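Local atomic coordinates of iota-carrageenase (Alteromonas sp. ATCC 43554, PDB entry 1KTW), a protein that hydrolyses internal beta-1,4 linkages of iota-carrageenans, the sulfated galactans of red algal cell walls, with inversion of anomeric configuration. Residues Ala214-Thr219 with Ala248-Pro253; Ile398-Ser403 with Ser459-Arg464; Arg44-Ile49 with Leu68-Lys73. All coordinates share one frame; numbering follows the deposited sequence.

From the N terminus, interaction 3 closes first. It brings strand 64-71 back against helix 39-50 in the first part of the beta-helix. Interaction 1 follows and pairs strand 216-218 with strand 250-252 beside a bound sugar, near the middle of the molecule. Interaction 2 closes last. It joins strand 399-401, which pairs antiparallel with 364-366, to the C-terminal helix 459-463. Strands 407-409 and 438-440, between these two segments, still extend the parallel sheet of interaction 1. The three loops come in series, with no nesting or crossing. The centres of interactions 1 and 2 are about 22 Å apart, and those of interactions 2 and 3 about 40 Å.

Interaction 1: residues Ala214-Thr219 with Ala248-Pro253; sequences ALRMET and AVMFGP. With DGS (3,6-anhydro-2-O-sulfo-alpha-D-galactopyranose), chain D.
Met-217 and Phe-251 run side by side. Met-217 CE lies over one ring face, 3.4 Å from Phe-251 CE2, and also meets Val-249 CG1 at 3.7 Å. The bend at the end of the Met-217 chain (chi3 -72°) turns the methyl onto the ring. The sulfur sits oblique to it, a Met-aromatic contact.

Arg-216, Glu-218 and Met-250 lie on the opposite face of the sheet from Met-217 and Phe-251. Met-250 CE packs 3.9 Å from Glu-218 CD. Arg-216 NH1 bridges two acceptors near its guanidinium plane: Glu-218 OE1 at 3.0 Å, a salt bridge, and sulfate oxygen O8 of DGS at 2.9 Å. DGS O4 donates to Glu-218 OE2 over 2.8 Å.

The backbones hold these groups in line. Met-217 N binds Met-250 O at 2.9 Å, and Gly-252 N binds Met-217 O at 3.1 Å.

Farther out, Tyr-191 O accepts from Arg-216 NH2, and His-254 NE2 pairs with Glu-218 OE2. Arg-276 and Lys-367 also bind the sugar. Paired parallel strands from successive coils, aligned residue to residue, are the hallmark of a right-handed parallel beta-helix, here with its carrageenan-binding site on one face.

Interaction 2: residues Ile398-Ser403 with Ser459-Arg464; sequences IYIGPS and SSRWER
Ile-400 and Arg-461 lie alongside each other, each reaching towards the other's backbone. Arg-461 has CG anti to its own backbone nitrogen (chi1 -166°), and its chain stays extended out to NE. This carries the guanidinium from the helix to the strand. There Ile-400 CG2 touches Arg-461 NE at 3.8 Å, and Gly-401 CA lies 4.0 Å from Arg-461 NH2. The carbonyl oxygen of Ile-400 sits over one face of the guanidinium.

The CG1 branch of Ile-400 takes the other direction. It is also extended, and its tip CD1 reaches the helix. CD1 lies 3.9 Å from Arg-461 O and 4.1 Å from Trp-462 CE3. The two branches of this one side chain thus engage neighbouring residues of the helix.

Trp-462 points its first bond along the strand, but chi2 near -101° turns the six-membered side of the indole, with CE3 and CZ3, back to the strand. The Ile-400 chain crosses it at about a right angle. Ile-398 CG2 adds a looser touch on Trp-462 CZ3 at 4.2 Å. Lys-154 makes a cation-pi contact with the same indole.

Strand 399-401 and helix 459-463 run nearly perpendicular, at 97°. The contact between them is van der Waals in kind. Arg-461 NE and NH2 are hydrogen-bonded elsewhere: NH2 to Arg-383 O and Tyr-362 O, NE to Asn-363 OD1. Isoleucine therefore packs against an arginine whose guanidinium is already fixed by the surrounding loops. The C-terminal helix is joined to the strand through van der Waals contact, apolar at Trp-462 and against the guanidinium at Arg-461, and to those loops through hydrogen bonds.

Interaction 3: residues Arg44-Ile49 with Leu68-Lys73; sequences RAINAI and LGIQMK
Ile-46 meets Ile-70, Met-72 and Lys-73 through two branches set by one torsion. With chi1 at -67°, CG1 stands opposite the carbonyl carbon and CG2 opposite the backbone nitrogen. The CG1 branch runs on extended to CD1. That methyl lies 3.5 Å from Ile-70 CG2, tighter than usual for two carbons, and 3.6 Å from Met-72 SD. CG2 turns instead to the end of the strand and the residues after it. It lies 3.7 Å from Lys-73 CG and 3.8 Å from Gln-71 O.

Lys-73 is folded rather than stretched. Its chain bends at chi2 (-69°) and again at chi4, so its tip curls back beside the helix. The stem crosses Ile-46 at about a right angle. At the tip, Lys-73 NZ donates to Asn-47 OD1 over 2.9 Å. The nitrogen comes in from above the amide, 39° out of the carbonyl plane. Lys-73 CG also lies 3.8 Å from Asn-47 OD1, so the amide oxygen rests against the start of the lysine chain as well as its end.

Asn-47 OD1 has a second partner, Gln-43 NE2, one turn earlier on the helix. The other end of that amide, Gln-43 OE1, pairs with the backbone nitrogen of Gln-71. Gln-43 therefore both helps to fix Asn-47 and ties the helix directly to the strand. The result is a buried apolar patch with a polar border.

Helix 39-50 lies against the early coils. Ile-46 and Ile-49 also touch Val-76 of strand 76-80, while Ile-70 and Met-72 pack on Phe-100 of strand 97-102. This placement is consistent with a helix that caps the N-terminal end of the beta-helix.

Interaction 1: residues Ala214-Thr219 with Ala248-Pro253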
loop_
_atom_site.group_PDB
_atom_site.type_symbol
_atom_site.label_atom_id
_atom_site.label_comp_id
_atom_site.label_asym_id
_atom_site.label_seq_id
_atom_site.Cartn_x
_atom_site.Cartn_y
_atom_site.Cartn_z
ATOM N N ALA A 214 -5.250 -0.973 -3.558
ATOM C CA ALA A 214 -5.875 -1.257 -2.265
ATOM C C ALA A 214 -4.969 -2.099 -1.346
ATOM O O ALA A 214 -4.705 -1.689 -0.211
ATOM C CB ALA A 214 -7.221 -1.935 -2.463
ATOM N N LEU A 215 -4.516 -3.267 -1.809
ATOM C CA LEU A 215 -3.597 -4.118 -1.021
ATOM C C LEU A 215 -2.271 -4.247 -1.777
ATOM O O LEU A 215 -2.099 -5.129 -2.646
ATOM C CB LEU A 215 -4.203 -5.515 -0.775
ATOM C CG LEU A 215 -3.379 -6.499 0.089
ATOM C CD1 LEU A 215 -3.011 -5.876 1.441
ATOM C CD2 LEU A 215 -4.212 -7.780 0.312
ATOM N N ARG A 216 -1.338 -3.363 -1.438
ATOM C CA ARG A 216 -0.018 -3.280 -2.085
ATOM C C ARG A 216 1.053 -4.037 -1.292
ATOM O O ARG A 216 1.583 -3.517 -0.328
ATOM C CB ARG A 216 0.367 -1.785 -2.235
ATOM C CG ARG A 216 1.720 -1.468 -2.907
ATOM C CD ARG A 216 2.090 0.040 -2.751
ATOM N NE ARG A 216 1.266 0.932 -3.581
ATOM C CZ ARG A 216 1.565 1.304 -4.829
ATOM N NH1 ARG A 216 2.676 0.870 -5.423
ATOM N NH2 ARG A 216 0.748 2.114 -5.483
ATOM N N MET A 217 1.355 -5.274 -1.703
ATOM C CA MET A 217 2.367 -6.080 -1.014
ATOM C C MET A 217 3.724 -5.879 -1.701
ATOM O O MET A 217 4.289 -6.783 -2.336
ATOM C CB MET A 217 1.917 -7.559 -0.972
ATOM C CG MET A 217 0.655 -7.759 -0.066
ATOM S SD MET A 217 -0.262 -9.355 -0.184
ATOM C CE MET A 217 -1.062 -9.177 -1.821
ATOM N N GLU A 218 4.231 -4.655 -1.556
ATOM C CA GLU A 218 5.491 -4.227 -2.153
ATOM C C GLU A 218 6.469 -4.005 -0.999
ATOM O O GLU A 218 6.488 -2.947 -0.361
ATOM C CB GLU A 218 5.253 -2.930 -2.967
ATOM C CG GLU A 218 6.443 -2.480 -3.813
ATOM C CD GLU A 218 6.115 -1.285 -4.719
ATOM O OE1 GLU A 218 5.127 -0.569 -4.446
ATOM O OE2 GLU A 218 6.852 -1.057 -5.698
ATOM N N THR A 219 7.290 -5.023 -0.753
ATOM C CA THR A 219 8.232 -5.059 0.373
ATOM C C THR A 219 9.607 -4.441 0.119
ATOM O O THR A 219 10.597 -5.168 -0.049
ATOM C CB THR A 219 8.390 -6.537 0.815
ATOM O OG1 THR A 219 8.844 -7.317 -0.303
ATOM C CG2 THR A 219 7.046 -7.107 1.239
ATOM N N ALA A 248 -6.351 -3.824 -7.688
ATOM C CA ALA A 248 -6.901 -4.092 -6.360
ATOM C C ALA A 248 -5.845 -4.797 -5.511
ATOM O O ALA A 248 -5.657 -4.454 -4.341
ATOM C CB ALA A 248 -8.157 -4.972 -6.464
ATOM N N VAL A 249 -5.168 -5.787 -6.103
ATOM C CA VAL A 249 -4.132 -6.573 -5.408
ATOM C C VAL A 249 -2.814 -6.591 -6.197
ATOM O O VAL A 249 -2.805 -6.897 -7.406
ATOM C CB VAL A 249 -4.605 -8.046 -5.204
ATOM C CG1 VAL A 249 -3.476 -8.892 -4.591
ATOM C CG2 VAL A 249 -5.844 -8.078 -4.310
ATOM N N MET A 250 -1.703 -6.309 -5.518
ATOM C CA MET A 250 -0.394 -6.276 -6.180
ATOM C C MET A 250 0.759 -6.909 -5.391
ATOM O O MET A 250 0.891 -6.684 -4.186
ATOM C CB MET A 250 -0.034 -4.816 -6.518
ATOM C CG MET A 250 1.334 -4.613 -7.158
ATOM S SD MET A 250 2.649 -4.216 -5.958
ATOM C CE MET A 250 3.757 -3.275 -7.027
ATOM N N PHE A 251 1.586 -7.693 -6.091
ATOM C CA PHE A 251 2.764 -8.343 -5.500
ATOM C C PHE A 251 4.033 -7.738 -6.127
ATOM O O PHE A 251 4.163 -7.700 -7.354
ATOM C CB PHE A 251 2.739 -9.870 -5.765
ATOM C CG PHE A 251 1.498 -10.575 -5.248
ATOM C CD1 PHE A 251 0.350 -10.692 -6.047
ATOM C CD2 PHE A 251 1.476 -11.121 -3.964
ATOM C CE1 PHE A 251 -0.797 -11.345 -5.570
ATOM C CE2 PHE A 251 0.340 -11.774 -3.472
ATOM C CZ PHE A 251 -0.807 -11.887 -4.278
ATOM N N GLY A 252 4.951 -7.251 -5.289
ATOM C CA GLY A 252 6.205 -6.663 -5.760
ATOM C C GLY A 252 7.261 -6.853 -4.672
ATOM O O GLY A 252 7.433 -5.990 -3.822
ATOM N N PRO A 253 8.022 -7.957 -4.702
ATOM C CA PRO A 253 9.041 -8.233 -3.680
ATOM C C PRO A 253 10.353 -7.457 -3.653
ATOM O O PRO A 253 11.058 -7.478 -2.637
ATOM C CB PRO A 253 9.279 -9.726 -3.852
ATOM C CG PRO A 253 9.204 -9.871 -5.355
ATOM C CD PRO A 253 7.995 -9.022 -5.723
HETATM C C1 DGS D . 7.567 2.315 -10.169
HETATM C C2 DGS D . 6.254 1.780 -9.581
HETATM C C3 DGS D . 6.525 1.171 -8.194
HETATM C C4 DGS D . 7.111 2.219 -7.278
HETATM C C5 DGS D . 8.486 2.345 -7.894
HETATM C C6 DGS D . 8.819 0.857 -8.128
HETATM O O2 DGS D . 5.240 2.813 -9.668
HETATM O O3 DGS D . 7.563 0.181 -8.378
HETATM O O4 DGS D . 7.201 1.683 -5.962
HETATM O O5 DGS D . 8.342 3.024 -9.177
HETATM O O7 DGS D . 2.903 3.688 -9.418
HETATM O O8 DGS D . 3.684 1.879 -7.902
HETATM O O9 DGS D . 3.253 1.402 -10.121
HETATM S S DGS D . 3.735 2.491 -9.246
#

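Interaction 2: residues Ile398-Ser403 with Ser459-Arg464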
loop_
_atom_site.group_PDB
_atom_site.type_symbol
_atom_site.label_atom_id
_atom_site.label_comp_id
_atom_site.label_asym_id
_atom_site.label_seq_id
_atom_site.Cartn_x
_atom_site.Cartn_y
_atom_site.Cartn_z
ATOM N N ILE A 398 2.745 8.681 -14.639
ATOM C CA ILE A 398 1.319 8.350 -14.588
ATOM C C ILE A 398 0.503 8.825 -15.806
ATOM O O ILE A 398 0.717 9.938 -16.309
ATOM C CB ILE A 398 0.686 8.961 -13.291
ATOM C CG1 ILE A 398 -0.815 8.666 -13.213
ATOM C CG2 ILE A 398 0.912 10.477 -13.266
ATOM C CD1 ILE A 398 -1.146 7.159 -13.101
ATOM N N TYR A 399 -0.407 7.974 -16.283
ATOM C CA TYR A 399 -1.316 8.313 -17.391
ATOM C C TYR A 399 -2.715 7.862 -16.956
ATOM O O TYR A 399 -2.842 7.015 -16.065
ATOM C CB TYR A 399 -0.954 7.573 -18.702
ATOM C CG TYR A 399 0.367 7.978 -19.338
ATOM C CD1 TYR A 399 1.565 7.475 -18.862
ATOM C CD2 TYR A 399 0.409 8.901 -20.399
ATOM C CE1 TYR A 399 2.783 7.868 -19.397
ATOM C CE2 TYR A 399 1.632 9.309 -20.954
ATOM C CZ TYR A 399 2.815 8.787 -20.445
ATOM O OH TYR A 399 4.041 9.157 -20.960
ATOM N N ILE A 400 -3.755 8.429 -17.569
ATOM C CA ILE A 400 -5.137 8.030 -17.290
ATOM C C ILE A 400 -5.750 7.569 -18.622
ATOM O O ILE A 400 -5.601 8.245 -19.642
ATOM C CB ILE A 400 -5.982 9.193 -16.717
ATOM C CG1 ILE A 400 -5.446 9.618 -15.344
ATOM C CG2 ILE A 400 -7.433 8.755 -16.600
ATOM C CD1 ILE A 400 -6.209 10.789 -14.730
ATOM N N GLY A 401 -6.423 6.422 -18.620
ATOM C CA GLY A 401 -7.008 5.900 -19.853
ATOM C C GLY A 401 -7.802 4.612 -19.665
ATOM O O GLY A 401 -8.117 4.245 -18.532
ATOM N N PRO A 402 -8.147 3.899 -20.754
ATOM C CA PRO A 402 -8.915 2.651 -20.663
ATOM C C PRO A 402 -8.214 1.515 -19.897
ATOM O O PRO A 402 -6.986 1.436 -19.879
ATOM C CB PRO A 402 -9.136 2.266 -22.133
ATOM C CG PRO A 402 -8.996 3.586 -22.885
ATOM C CD PRO A 402 -7.850 4.231 -22.162
ATOM N N SER A 403 -9.019 0.639 -19.287
ATOM C CA SER A 403 -8.526 -0.536 -18.563
ATOM C C SER A 403 -7.813 -1.413 -19.592
ATOM O O SER A 403 -8.254 -1.481 -20.753
ATOM C CB SER A 403 -9.700 -1.322 -17.970
ATOM O OG SER A 403 -10.421 -0.542 -17.033
ATOM N N SER A 459 -8.623 19.171 -15.722
ATOM C CA SER A 459 -8.583 19.252 -14.263
ATOM C C SER A 459 -9.616 18.306 -13.668
ATOM O O SER A 459 -9.355 17.597 -12.692
ATOM C CB SER A 459 -8.891 20.683 -13.799
ATOM O OG SER A 459 -7.847 21.575 -14.153
ATOM N N SER A 460 -10.797 18.305 -14.270
ATOM C CA SER A 460 -11.895 17.470 -13.818
ATOM C C SER A 460 -11.550 15.987 -13.864
ATOM O O SER A 460 -11.934 15.225 -12.975
ATOM C CB SER A 460 -13.131 17.732 -14.674
ATOM O OG SER A 460 -14.211 16.928 -14.241
ATOM N N ARG A 461 -10.823 15.573 -14.895
ATOM C CA ARG A 461 -10.463 14.167 -15.017
ATOM C C ARG A 461 -9.417 13.714 -13.996
ATOM O O ARG A 461 -9.474 12.584 -13.502
ATOM C CB ARG A 461 -9.964 13.874 -16.426
ATOM C CG ARG A 461 -9.885 12.397 -16.724
ATOM C CD ARG A 461 -9.873 12.181 -18.210
ATOM N NE ARG A 461 -9.925 10.768 -18.571
ATOM C CZ ARG A 461 -9.511 10.311 -19.745
ATOM N NH1 ARG A 461 -9.036 11.166 -20.637
ATOM N NH2 ARG A 461 -9.538 9.010 -20.016
ATOM N N TRP A 462 -8.468 14.590 -13.682
ATOM C CA TRP A 462 -7.413 14.277 -12.714
ATOM C C TRP A 462 -7.924 14.317 -11.274
ATOM O O TRP A 462 -7.630 13.429 -10.472
ATOM C CB TRP A 462 -6.241 15.264 -12.876
ATOM C CG TRP A 462 -5.184 15.218 -11.780
ATOM C CD1 TRP A 462 -5.048 16.086 -10.726
ATOM C CD2 TRP A 462 -4.127 14.255 -11.639
ATOM N NE1 TRP A 462 -3.972 15.722 -9.942
ATOM C CE2 TRP A 462 -3.389 14.601 -10.481
ATOM C CE3 TRP A 462 -3.729 13.132 -12.383
ATOM C CZ2 TRP A 462 -2.279 13.866 -10.046
ATOM C CZ3 TRP A 462 -2.624 12.397 -11.951
ATOM C CH2 TRP A 462 -1.913 12.770 -10.791
ATOM N N GLU A 463 -8.692 15.353 -10.958
ATOM C CA GLU A 463 -9.223 15.537 -9.613
ATOM C C GLU A 463 -10.265 14.511 -9.182
ATOM O O GLU A 463 -10.494 14.320 -7.988
ATOM C CB GLU A 463 -9.790 16.954 -9.483
ATOM C CG GLU A 463 -8.719 18.027 -9.575
ATOM C CD GLU A 463 -9.282 19.433 -9.517
ATOM O OE1 GLU A 463 -10.052 19.734 -8.579
ATOM O OE2 GLU A 463 -8.948 20.240 -10.406
ATOM N N ARG A 464 -10.887 13.843 -10.146
ATOM C CA ARG A 464 -11.909 12.847 -9.840
ATOM C C ARG A 464 -13.083 13.484 -9.096
ATOM O O ARG A 464 -12.968 14.664 -8.701
ATOM C CB ARG A 464 -11.336 11.717 -8.976
ATOM C CG ARG A 464 -10.245 10.871 -9.618
ATOM C CD ARG A 464 -10.132 9.528 -8.890
ATOM N NE ARG A 464 -8.963 8.748 -9.295
ATOM C CZ ARG A 464 -7.780 8.792 -8.688
ATOM N NH1 ARG A 464 -7.595 9.577 -7.632
ATOM N NH2 ARG A 464 -6.773 8.059 -9.147
ATOM O OXT ARG A 464 -14.104 12.788 -8.901
#

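Interaction 3: residues Arg44-Ile49 with Leu68-Lys73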
loop_
_atom_site.group_PDB
_atom_site.type_symbol
_atom_site.label_atom_id
_atom_site.label_comp_id
_atom_site.label_asym_id
_atom_site.label_seq_id
_atom_site.Cartn_x
_atom_site.Cartn_y
_atom_site.Cartn_z
ATOM N N ARG A 44 -3.479 10.884 27.195
ATOM C CA ARG A 44 -3.624 10.632 28.635
ATOM C C ARG A 44 -4.630 9.498 28.858
ATOM O O ARG A 44 -4.456 8.665 29.749
ATOM C CB ARG A 44 -4.097 11.901 29.384
ATOM C CG ARG A 44 -2.990 12.940 29.598
ATOM C CD ARG A 44 -3.437 14.119 30.507
ATOM N NE ARG A 44 -4.531 14.881 29.909
ATOM C CZ ARG A 44 -5.792 14.834 30.323
ATOM N NH1 ARG A 44 -6.125 14.057 31.344
ATOM N NH2 ARG A 44 -6.720 15.585 29.725
ATOM N N ALA A 45 -5.681 9.469 28.041
ATOM C CA ALA A 45 -6.693 8.416 28.137
ATOM C C ALA A 45 -6.034 7.055 27.906
ATOM O O ALA A 45 -6.257 6.106 28.660
ATOM C CB ALA A 45 -7.791 8.636 27.080
ATOM N N ILE A 46 -5.239 6.971 26.844
ATOM C CA ILE A 46 -4.547 5.728 26.490
ATOM C C ILE A 46 -3.593 5.276 27.603
ATOM O O ILE A 46 -3.599 4.102 28.003
ATOM C CB ILE A 46 -3.770 5.907 25.155
ATOM C CG1 ILE A 46 -4.773 6.089 23.992
ATOM C CG2 ILE A 46 -2.860 4.700 24.900
ATOM C CD1 ILE A 46 -4.113 6.593 22.666
ATOM N N ASN A 47 -2.782 6.204 28.106
ATOM C CA ASN A 47 -1.838 5.885 29.176
ATOM C C ASN A 47 -2.513 5.443 30.484
ATOM O O ASN A 47 -2.055 4.498 31.142
ATOM C CB ASN A 47 -0.912 7.082 29.451
ATOM C CG ASN A 47 -0.004 7.404 28.264
ATOM O OD1 ASN A 47 0.174 6.582 27.360
ATOM N ND2 ASN A 47 0.581 8.597 28.271
ATOM N N ALA A 48 -3.592 6.120 30.866
ATOM C CA ALA A 48 -4.294 5.778 32.100
ATOM C C ALA A 48 -4.872 4.367 32.005
ATOM O O ALA A 48 -4.837 3.589 32.971
ATOM C CB ALA A 48 -5.415 6.801 32.376
ATOM N N ILE A 49 -5.408 4.033 30.835
ATOM C CA ILE A 49 -5.978 2.708 30.631
ATOM C C ILE A 49 -4.902 1.600 30.654
ATOM O O ILE A 49 -5.083 0.560 31.308
ATOM C CB ILE A 49 -6.763 2.639 29.287
ATOM C CG1 ILE A 49 -8.004 3.550 29.361
ATOM C CG2 ILE A 49 -7.182 1.174 28.990
ATOM C CD1 ILE A 49 -8.811 3.646 28.026
ATOM N N LEU A 68 -2.660 13.955 16.091
ATOM C CA LEU A 68 -1.380 13.723 15.405
ATOM C C LEU A 68 -0.340 13.130 16.369
ATOM O O LEU A 68 -0.269 13.521 17.534
ATOM C CB LEU A 68 -0.809 15.014 14.782
ATOM C CG LEU A 68 0.146 14.746 13.600
ATOM C CD1 LEU A 68 -0.652 14.182 12.435
ATOM C CD2 LEU A 68 0.856 16.023 13.151
ATOM N N GLY A 69 0.454 12.182 15.867
ATOM C CA GLY A 69 1.521 11.548 16.639
ATOM C C GLY A 69 1.141 10.767 17.889
ATOM O O GLY A 69 1.944 10.657 18.828
ATOM N N ILE A 70 -0.061 10.202 17.908
ATOM C CA ILE A 70 -0.518 9.456 19.083
ATOM C C ILE A 70 0.226 8.112 19.250
ATOM O O ILE A 70 0.399 7.367 18.276
ATOM C CB ILE A 70 -2.043 9.183 18.997
ATOM C CG1 ILE A 70 -2.797 10.489 18.708
ATOM C CG2 ILE A 70 -2.538 8.554 20.295
ATOM C CD1 ILE A 70 -2.634 11.579 19.796
ATOM N N GLN A 71 0.666 7.810 20.474
ATOM C CA GLN A 71 1.359 6.543 20.757
ATOM C C GLN A 71 0.402 5.548 21.428
ATOM O O GLN A 71 -0.003 5.748 22.584
ATOM C CB GLN A 71 2.563 6.774 21.692
ATOM C CG GLN A 71 3.554 7.821 21.190
ATOM C CD GLN A 71 4.237 7.404 19.911
ATOM O OE1 GLN A 71 4.964 6.409 19.884
ATOM N NE2 GLN A 71 4.007 8.161 18.834
ATOM N N MET A 72 0.037 4.477 20.723
ATOM C CA MET A 72 -0.875 3.483 21.302
ATOM C C MET A 72 -0.135 2.601 22.317
ATOM O O MET A 72 1.093 2.496 22.267
ATOM C CB MET A 72 -1.513 2.624 20.192
ATOM C CG MET A 72 -2.382 3.429 19.198
ATOM S SD MET A 72 -3.830 4.244 19.984
ATOM C CE MET A 72 -4.235 5.513 18.761
ATOM N N LYS A 73 -0.886 1.976 23.230
ATOM C CA LYS A 73 -0.306 1.136 24.291
ATOM C C LYS A 73 -1.048 -0.180 24.511
ATOM O O LYS A 73 -2.190 -0.323 24.088
ATOM C CB LYS A 73 -0.285 1.921 25.607
ATOM C CG LYS A 73 0.460 3.272 25.530
ATOM C CD LYS A 73 1.959 3.083 25.353
ATOM C CE LYS A 73 2.719 4.420 25.169
ATOM N NZ LYS A 73 2.544 5.362 26.326
#